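Long-range contacts in SAM-dependent methyltransferase (Exiguobacterium sibiricum 255-15, PDB 3D2L), which probably transfers a methyl group from S-adenosylmethionine to a substrate not yet identified: residues A[111-116]-A[199-204]; A[122-127]-A[213-218]; A[134-139]-A[235-240]. All coordinates share one frame; numbering follows the deposited sequence.

Contact 1: residues A[111-116]-A[199-204]; sequences QTEADV and RTYPPE
Arg199 bonds to Gln111 O while the phenol oxygen of Tyr201, which also meets Glu113 CG, sits over its guanidinium centre. Both side chains reach across to the start of helix 113-126. Tyr201 OH lies 3.1 Å above the guanidinium plane of Arg199. Although it is close to Arg199 NE, the angle is too poor for a hydrogen bond. The Arg199 chain is fully extended, with CG anti to the backbone N (chi1 180°), and this carries its end out to Gln111. There Arg199 NH1 donates to Gln111 O at 3.1 Å, and the acceptor lies near the guanidinium plane. Glu113 adds a long salt bridge, with OE2 3.9 Å from Arg199 NH2. Its oxygen stands well out of the guanidinium plane, so the link is one of charge alone. The aliphatic part of Glu113 also touches the tyrosine, CG being 3.5 Å from Tyr201 OH. Val116 CG2 approaches Tyr201 CE1 at 4.3 Å. One water lies in the plane of the Tyr201 ring at its edge and bonds to Tyr201 OH, with a weak bond to Thr112 O. Thr112 and Asp115 fit a capping box, though the position of Thr112 OG1 is less sure. Asp115 OD2 accepts from the backbone N atoms of Gln111 and Thr112. Trp209 packs edge-to-face on Tyr201. The joint is therefore mainly polar: one direct hydrogen bond, backed by a long charge pair and water.

Contact 2: residues A[122-127]-A[213-218]; sequences SAARLL and AGFRVC
The end of helix 113-126 packs here against the turn that leads from helix 203-212 into edge strand 215-222. Phe215 fills the joint. Its ring reaches the helix with the far end, and Leu127 CD1 meets that ring at the edge, in its plane, 3.6 Å from Phe215 CE1. The two side chains cross at about a right angle. Ala124 CB lies 3.8 Å from Phe215 CE2, and the backbone N of Ala124 is also near the ring edge. Ala123 CB adds a looser touch, 4.1 Å from Phe215 CZ. With CG anti to its own carbonyl carbon (chi1 -70°), Phe215 swings its ring toward the helix. The turn before it is a Schellman motif that ends helix 203-212, with Gly214 at positive phi (88°). This motif lets the chain reverse into the outermost strand of the seven-stranded sheet. Ala213 O, in the turn, comes within 3.4 Å of Ala124 CB. Replacing Phe215 with an alanine would probably open a gap beside Leu127 and leave the methyl groups of Ala123 and Ala124 without their aromatic partner. Leu210 of helix 203-212 also packs on Phe215. Lys242 NZ binds the carbonyl oxygens of Ala124 and Leu127.

Contact 3: residues A[134-139]-A[235-240]; sequences LFDVHS and RIFFVA
Phe135 and Phe238 face each other across a hydrogen-bonded antiparallel pair. Their rings are nearly parallel, 14° apart, but slid so that they barely overlap. Phe135 CG stands between its backbone N and carbonyl carbon (chi1 63°), which turns the ring toward the neighbouring strand. Phe238 CB then lies over one face of the Phe135 ring, a CH-pi contact 3.8 Å from its centroid. Val137 CG2 joins this cluster, 3.7 Å from Phe238 CE1. On the opposite face of the sheet, Asp136 runs side by side with Phe237, and its CB sits over the Phe237 ring. The carboxylate meets Arg235, whose chain bends at chi3 to bring NH1 2.9 Å from Asp136 OD2. The carboxylate and guanidinium planes are 60° apart, and one N-H, that of NH1, bonds to OD2. Trp23 NE1 also binds Asp136 OD2, Cys104 N binds OD1, and Asp105 pairs with Arg235. Between the backbones, Phe238 N donates to Phe135 O at 2.8 Å and Ile236 N to Val137 O at 2.8 Å. Strand 131-138 thus pairs with 235-242, the antiparallel strand set between 131-138 and 215-222 in the 3-2-1-4-5-7-6 order typical of the class I methyltransferase fold.

How the contacts relate
Contact 3 pairs two neighbouring strands of the seven-stranded sheet, and contacts 1 and 2 both use helix 113-126, near its start and at its end. Contacts 1 and 2 have centres 16 Å apart and do not touch. Contact 1 joins contact 3 through a probable hydrogen bond, Thr200 OG1 to His138 O at 2.7 Å, and through Pro203 CG, 3.4 Å from Ile236 CD1. Contact 2 meets contact 3 along neighbouring strands, where Cys218 N lies 2.8 Å from Val239 O, again a probable hydrogen bond. The segments of all three contacts alternate along the chain. The bound magnesium ion is about 10 Å from the Phe215 side chain. No cofactor is bound.

Contact 1: residues A[111-116]-A[199-204]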
# COMPACT_ATOMS: atom_id res chain seq x y z
N GLN A 111 11.99 3.57 -4.31
CA GLN A 111 13.37 3.58 -3.87
C GLN A 111 14.07 4.92 -3.85
O GLN A 111 15.02 5.09 -3.09
CB GLN A 111 14.17 2.59 -4.72
CG GLN A 111 13.63 1.15 -4.54
CD GLN A 111 14.55 0.08 -5.10
OE1 GLN A 111 15.56 0.38 -5.77
NE2 GLN A 111 14.18 -1.18 -4.86
N THR A 112 13.61 5.87 -4.66
CA THR A 112 14.30 7.16 -4.75
C THR A 112 13.31 8.29 -4.54
O THR A 112 12.10 8.09 -4.52
CB THR A 112 14.98 7.34 -6.13
OG1 THR A 112 14.00 7.25 -7.17
CG2 THR A 112 16.02 6.26 -6.38
N GLU A 113 13.87 9.47 -4.34
CA GLU A 113 13.09 10.68 -4.24
C GLU A 113 12.38 10.93 -5.57
O GLU A 113 11.19 11.24 -5.59
CB GLU A 113 13.99 11.83 -3.82
CG GLU A 113 14.66 11.53 -2.44
CD GLU A 113 15.49 12.67 -1.89
OE1 GLU A 113 15.24 13.83 -2.28
OE2 GLU A 113 16.37 12.41 -1.03
N ALA A 114 13.08 10.70 -6.68
CA ALA A 114 12.51 10.86 -8.02
C ALA A 114 11.29 10.01 -8.24
O ALA A 114 10.31 10.47 -8.81
CB ALA A 114 13.58 10.56 -9.11
N ASP A 115 11.35 8.76 -7.78
CA ASP A 115 10.22 7.83 -7.90
C ASP A 115 8.97 8.37 -7.24
O ASP A 115 7.85 8.18 -7.75
CB ASP A 115 10.53 6.49 -7.19
CG ASP A 115 11.65 5.70 -7.82
OD1 ASP A 115 11.99 5.85 -8.99
OD2 ASP A 115 12.14 4.82 -7.08
N VAL A 116 9.14 8.97 -6.05
CA VAL A 116 8.02 9.55 -5.34
C VAL A 116 7.44 10.78 -6.12
O VAL A 116 6.24 10.91 -6.28
CB VAL A 116 8.40 9.97 -3.88
CG1 VAL A 116 7.15 10.49 -3.17
CG2 VAL A 116 9.01 8.73 -3.07
N ARG A 199 11.54 2.49 2.07
CA ARG A 199 12.17 3.70 2.48
C ARG A 199 11.10 4.75 2.79
O ARG A 199 10.04 4.85 2.13
CB ARG A 199 13.13 4.20 1.37
CG ARG A 199 13.85 5.48 1.69
CD ARG A 199 14.76 5.85 0.55
NE ARG A 199 15.49 7.07 0.84
CZ ARG A 199 16.31 7.64 -0.00
NH1 ARG A 199 16.54 7.09 -1.19
NH2 ARG A 199 16.93 8.76 0.36
N THR A 200 11.37 5.51 3.84
CA THR A 200 10.48 6.56 4.22
C THR A 200 11.26 7.86 4.42
O THR A 200 12.51 7.91 4.27
CB THR A 200 9.56 6.14 5.41
OG1 THR A 200 8.36 6.91 5.37
CG2 THR A 200 10.29 6.29 6.79
N TYR A 201 10.50 8.91 4.69
CA TYR A 201 10.96 10.27 4.87
C TYR A 201 10.16 10.94 5.99
O TYR A 201 9.03 10.47 6.33
CB TYR A 201 10.77 11.07 3.56
CG TYR A 201 11.47 10.45 2.38
CD1 TYR A 201 10.81 9.52 1.55
CD2 TYR A 201 12.79 10.77 2.08
CE1 TYR A 201 11.46 8.92 0.49
CE2 TYR A 201 13.43 10.21 0.99
CZ TYR A 201 12.76 9.28 0.20
OH TYR A 201 13.41 8.70 -0.88
N PRO A 202 10.73 11.99 6.60
CA PRO A 202 9.93 12.77 7.54
C PRO A 202 8.66 13.29 6.82
O PRO A 202 8.70 13.57 5.64
CB PRO A 202 10.86 13.92 7.92
CG PRO A 202 12.24 13.37 7.74
CD PRO A 202 12.13 12.47 6.54
N PRO A 203 7.53 13.36 7.52
CA PRO A 203 6.30 13.84 6.87
C PRO A 203 6.43 15.16 6.10
O PRO A 203 5.84 15.33 5.06
CB PRO A 203 5.31 13.98 8.02
CG PRO A 203 5.81 13.04 9.05
CD PRO A 203 7.30 12.96 8.93
N GLU A 204 7.23 16.07 6.62
CA GLU A 204 7.45 17.35 5.97
C GLU A 204 8.03 17.20 4.55
O GLU A 204 7.79 18.05 3.72
CB GLU A 204 8.44 18.18 6.78
CG GLU A 204 7.94 18.59 8.16
CD GLU A 204 7.92 17.47 9.23
OE1 GLU A 204 8.62 16.42 9.10
OE2 GLU A 204 7.19 17.68 10.23
O HOH W 1 12.11 6.91 -2.06
O HOH W 2 16.94 9.38 -3.72

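Contact 2: residues A[122-127]-A[213-218]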
# COMPACT_ATOMS: atom_id res chain seq x y z
N SER A 122 2.09 11.63 -11.59
CA SER A 122 1.19 10.71 -12.27
C SER A 122 -0.22 10.79 -11.66
O SER A 122 -1.26 10.81 -12.38
CB SER A 122 1.79 9.31 -12.15
OG SER A 122 0.88 8.31 -12.50
N ALA A 123 -0.25 10.85 -10.33
CA ALA A 123 -1.52 10.95 -9.58
C ALA A 123 -2.23 12.25 -9.99
O ALA A 123 -3.44 12.25 -10.27
CB ALA A 123 -1.25 10.88 -8.02
N ALA A 124 -1.49 13.35 -10.04
CA ALA A 124 -2.05 14.65 -10.37
C ALA A 124 -2.62 14.68 -11.79
O ALA A 124 -3.61 15.38 -12.05
CB ALA A 124 -1.01 15.74 -10.18
N ARG A 125 -1.97 13.97 -12.72
CA ARG A 125 -2.46 13.93 -14.09
C ARG A 125 -3.76 13.17 -14.20
O ARG A 125 -4.56 13.48 -15.06
CB ARG A 125 -1.44 13.31 -15.04
CG ARG A 125 -0.26 14.18 -15.35
CD ARG A 125 0.51 13.66 -16.52
NE ARG A 125 1.01 12.32 -16.29
CZ ARG A 125 2.15 11.99 -15.70
NH1 ARG A 125 3.00 12.89 -15.22
NH2 ARG A 125 2.46 10.70 -15.60
N LEU A 126 -3.95 12.17 -13.37
CA LEU A 126 -5.15 11.32 -13.40
C LEU A 126 -6.38 11.93 -12.67
O LEU A 126 -7.52 11.53 -12.90
CB LEU A 126 -4.82 9.98 -12.72
CG LEU A 126 -5.44 8.66 -13.18
CD1 LEU A 126 -5.37 7.62 -12.02
CD2 LEU A 126 -6.89 8.82 -13.70
N LEU A 127 -6.15 12.84 -11.75
CA LEU A 127 -7.23 13.46 -11.01
C LEU A 127 -7.58 14.80 -11.62
O LEU A 127 -6.74 15.46 -12.23
CB LEU A 127 -6.78 13.70 -9.56
CG LEU A 127 -6.35 12.50 -8.71
CD1 LEU A 127 -5.50 12.93 -7.49
CD2 LEU A 127 -7.65 11.77 -8.31
N ALA A 213 3.90 18.80 -6.61
CA ALA A 213 3.05 18.09 -7.58
C ALA A 213 1.66 18.68 -7.81
O ALA A 213 0.84 18.12 -8.55
CB ALA A 213 2.94 16.62 -7.23
N GLY A 214 1.39 19.82 -7.19
CA GLY A 214 0.12 20.53 -7.39
C GLY A 214 -1.04 20.13 -6.49
O GLY A 214 -2.19 20.35 -6.86
N PHE A 215 -0.73 19.57 -5.32
CA PHE A 215 -1.74 19.16 -4.34
C PHE A 215 -1.78 20.12 -3.15
O PHE A 215 -0.78 20.70 -2.80
CB PHE A 215 -1.44 17.75 -3.75
CG PHE A 215 -1.65 16.65 -4.72
CD1 PHE A 215 -2.91 16.07 -4.88
CD2 PHE A 215 -0.61 16.22 -5.51
CE1 PHE A 215 -3.09 15.07 -5.79
CE2 PHE A 215 -0.80 15.22 -6.41
CZ PHE A 215 -2.05 14.66 -6.57
N ARG A 216 -2.98 20.28 -2.59
CA ARG A 216 -3.16 20.95 -1.32
C ARG A 216 -3.19 19.82 -0.27
O ARG A 216 -3.99 18.89 -0.32
CB ARG A 216 -4.44 21.78 -1.29
CG ARG A 216 -4.66 22.45 0.05
CD ARG A 216 -5.82 23.42 0.03
NE ARG A 216 -7.05 22.77 -0.38
CZ ARG A 216 -7.88 22.11 0.42
NH1 ARG A 216 -7.63 21.98 1.73
NH2 ARG A 216 -8.97 21.58 -0.09
N VAL A 217 -2.27 19.87 0.68
CA VAL A 217 -2.27 18.87 1.76
C VAL A 217 -3.35 19.25 2.77
O VAL A 217 -3.30 20.33 3.36
CB VAL A 217 -0.90 18.76 2.41
CG1 VAL A 217 -0.88 17.66 3.51
CG2 VAL A 217 0.09 18.43 1.34
N CYS A 218 -4.32 18.36 2.94
CA CYS A 218 -5.47 18.58 3.77
C CYS A 218 -5.28 18.13 5.19
O CYS A 218 -5.75 18.80 6.08
CB CYS A 218 -6.65 17.82 3.22
SG CYS A 218 -7.14 18.31 1.57

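Contact 3: residues A[134-139]-A[235-240]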
# COMPACT_ATOMS: atom_id res chain seq x y z
N LEU A 134 -4.82 9.84 -1.29
CA LEU A 134 -4.70 9.32 0.06
C LEU A 134 -3.63 8.26 0.10
O LEU A 134 -3.62 7.39 -0.74
CB LEU A 134 -6.01 8.66 0.50
CG LEU A 134 -7.20 9.53 0.88
CD1 LEU A 134 -7.77 10.18 -0.35
CD2 LEU A 134 -8.26 8.64 1.57
N PHE A 135 -2.75 8.32 1.10
CA PHE A 135 -1.74 7.30 1.31
C PHE A 135 -1.28 7.30 2.77
O PHE A 135 -1.34 8.31 3.47
CB PHE A 135 -0.50 7.42 0.38
CG PHE A 135 0.30 8.71 0.56
CD1 PHE A 135 1.35 8.78 1.45
CD2 PHE A 135 0.01 9.83 -0.18
CE1 PHE A 135 2.09 9.94 1.60
CE2 PHE A 135 0.76 10.99 -0.04
CZ PHE A 135 1.77 11.05 0.85
N ASP A 136 -0.79 6.15 3.20
CA ASP A 136 -0.23 5.99 4.54
C ASP A 136 1.15 5.37 4.40
O ASP A 136 1.40 4.51 3.52
CB ASP A 136 -1.12 5.13 5.44
CG ASP A 136 -1.41 3.75 4.84
OD1 ASP A 136 -2.23 3.65 3.90
OD2 ASP A 136 -0.83 2.78 5.35
N VAL A 137 2.06 5.86 5.25
CA VAL A 137 3.47 5.45 5.20
C VAL A 137 4.04 5.24 6.58
O VAL A 137 3.46 5.67 7.57
CB VAL A 137 4.37 6.52 4.48
CG1 VAL A 137 4.14 6.55 2.96
CG2 VAL A 137 4.20 7.92 5.09
N HIS A 138 5.17 4.54 6.63
CA HIS A 138 5.88 4.36 7.86
C HIS A 138 6.43 5.70 8.33
O HIS A 138 6.80 6.54 7.52
CB HIS A 138 7.09 3.41 7.69
CG HIS A 138 6.72 2.06 7.17
ND1 HIS A 138 5.70 1.31 7.71
CD2 HIS A 138 7.27 1.30 6.19
CE1 HIS A 138 5.64 0.15 7.10
NE2 HIS A 138 6.58 0.11 6.16
N SER A 139 6.47 5.88 9.64
CA SER A 139 7.08 7.03 10.24
C SER A 139 8.54 6.71 10.38
O SER A 139 8.91 5.52 10.39
CB SER A 139 6.53 7.23 11.63
OG SER A 139 6.82 6.08 12.42
N ARG A 235 2.52 4.89 11.92
CA ARG A 235 2.00 4.99 10.56
C ARG A 235 1.38 6.39 10.38
O ARG A 235 0.58 6.83 11.20
CB ARG A 235 0.97 3.90 10.32
CG ARG A 235 0.45 3.79 8.93
CD ARG A 235 -0.53 2.62 8.80
NE ARG A 235 0.16 1.36 9.05
CZ ARG A 235 0.88 0.69 8.15
NH1 ARG A 235 0.97 1.13 6.91
NH2 ARG A 235 1.49 -0.43 8.50
N ILE A 236 1.80 7.07 9.32
CA ILE A 236 1.37 8.44 9.03
C ILE A 236 0.46 8.46 7.81
O ILE A 236 0.79 7.93 6.76
CB ILE A 236 2.57 9.37 8.93
CG1 ILE A 236 3.43 9.21 10.19
CG2 ILE A 236 2.09 10.86 8.74
CD1 ILE A 236 4.48 10.23 10.39
N PHE A 237 -0.71 9.08 7.97
CA PHE A 237 -1.73 9.13 6.95
C PHE A 237 -1.77 10.51 6.36
O PHE A 237 -1.76 11.50 7.09
CB PHE A 237 -3.10 8.76 7.55
CG PHE A 237 -3.17 7.35 8.07
CD1 PHE A 237 -2.50 7.00 9.23
CD2 PHE A 237 -3.89 6.37 7.41
CE1 PHE A 237 -2.53 5.69 9.71
CE2 PHE A 237 -3.93 5.06 7.89
CZ PHE A 237 -3.25 4.73 9.05
N PHE A 238 -1.84 10.59 5.03
CA PHE A 238 -1.88 11.87 4.31
C PHE A 238 -3.12 11.93 3.46
O PHE A 238 -3.45 10.96 2.78
CB PHE A 238 -0.72 11.98 3.34
CG PHE A 238 0.59 12.13 4.00
CD1 PHE A 238 1.21 11.02 4.58
CD2 PHE A 238 1.21 13.35 4.04
CE1 PHE A 238 2.44 11.17 5.22
CE2 PHE A 238 2.44 13.49 4.67
CZ PHE A 238 3.03 12.41 5.27
N VAL A 239 -3.76 13.09 3.45
CA VAL A 239 -4.91 13.34 2.60
C VAL A 239 -4.52 14.60 1.87
O VAL A 239 -4.16 15.61 2.52
CB VAL A 239 -6.25 13.57 3.39
CG1 VAL A 239 -7.43 13.79 2.40
CG2 VAL A 239 -6.53 12.37 4.30
N ALA A 240 -4.57 14.54 0.54
CA ALA A 240 -4.20 15.69 -0.31
C ALA A 240 -5.25 15.86 -1.40
O ALA A 240 -5.92 14.89 -1.79
CB ALA A 240 -2.80 15.51 -0.92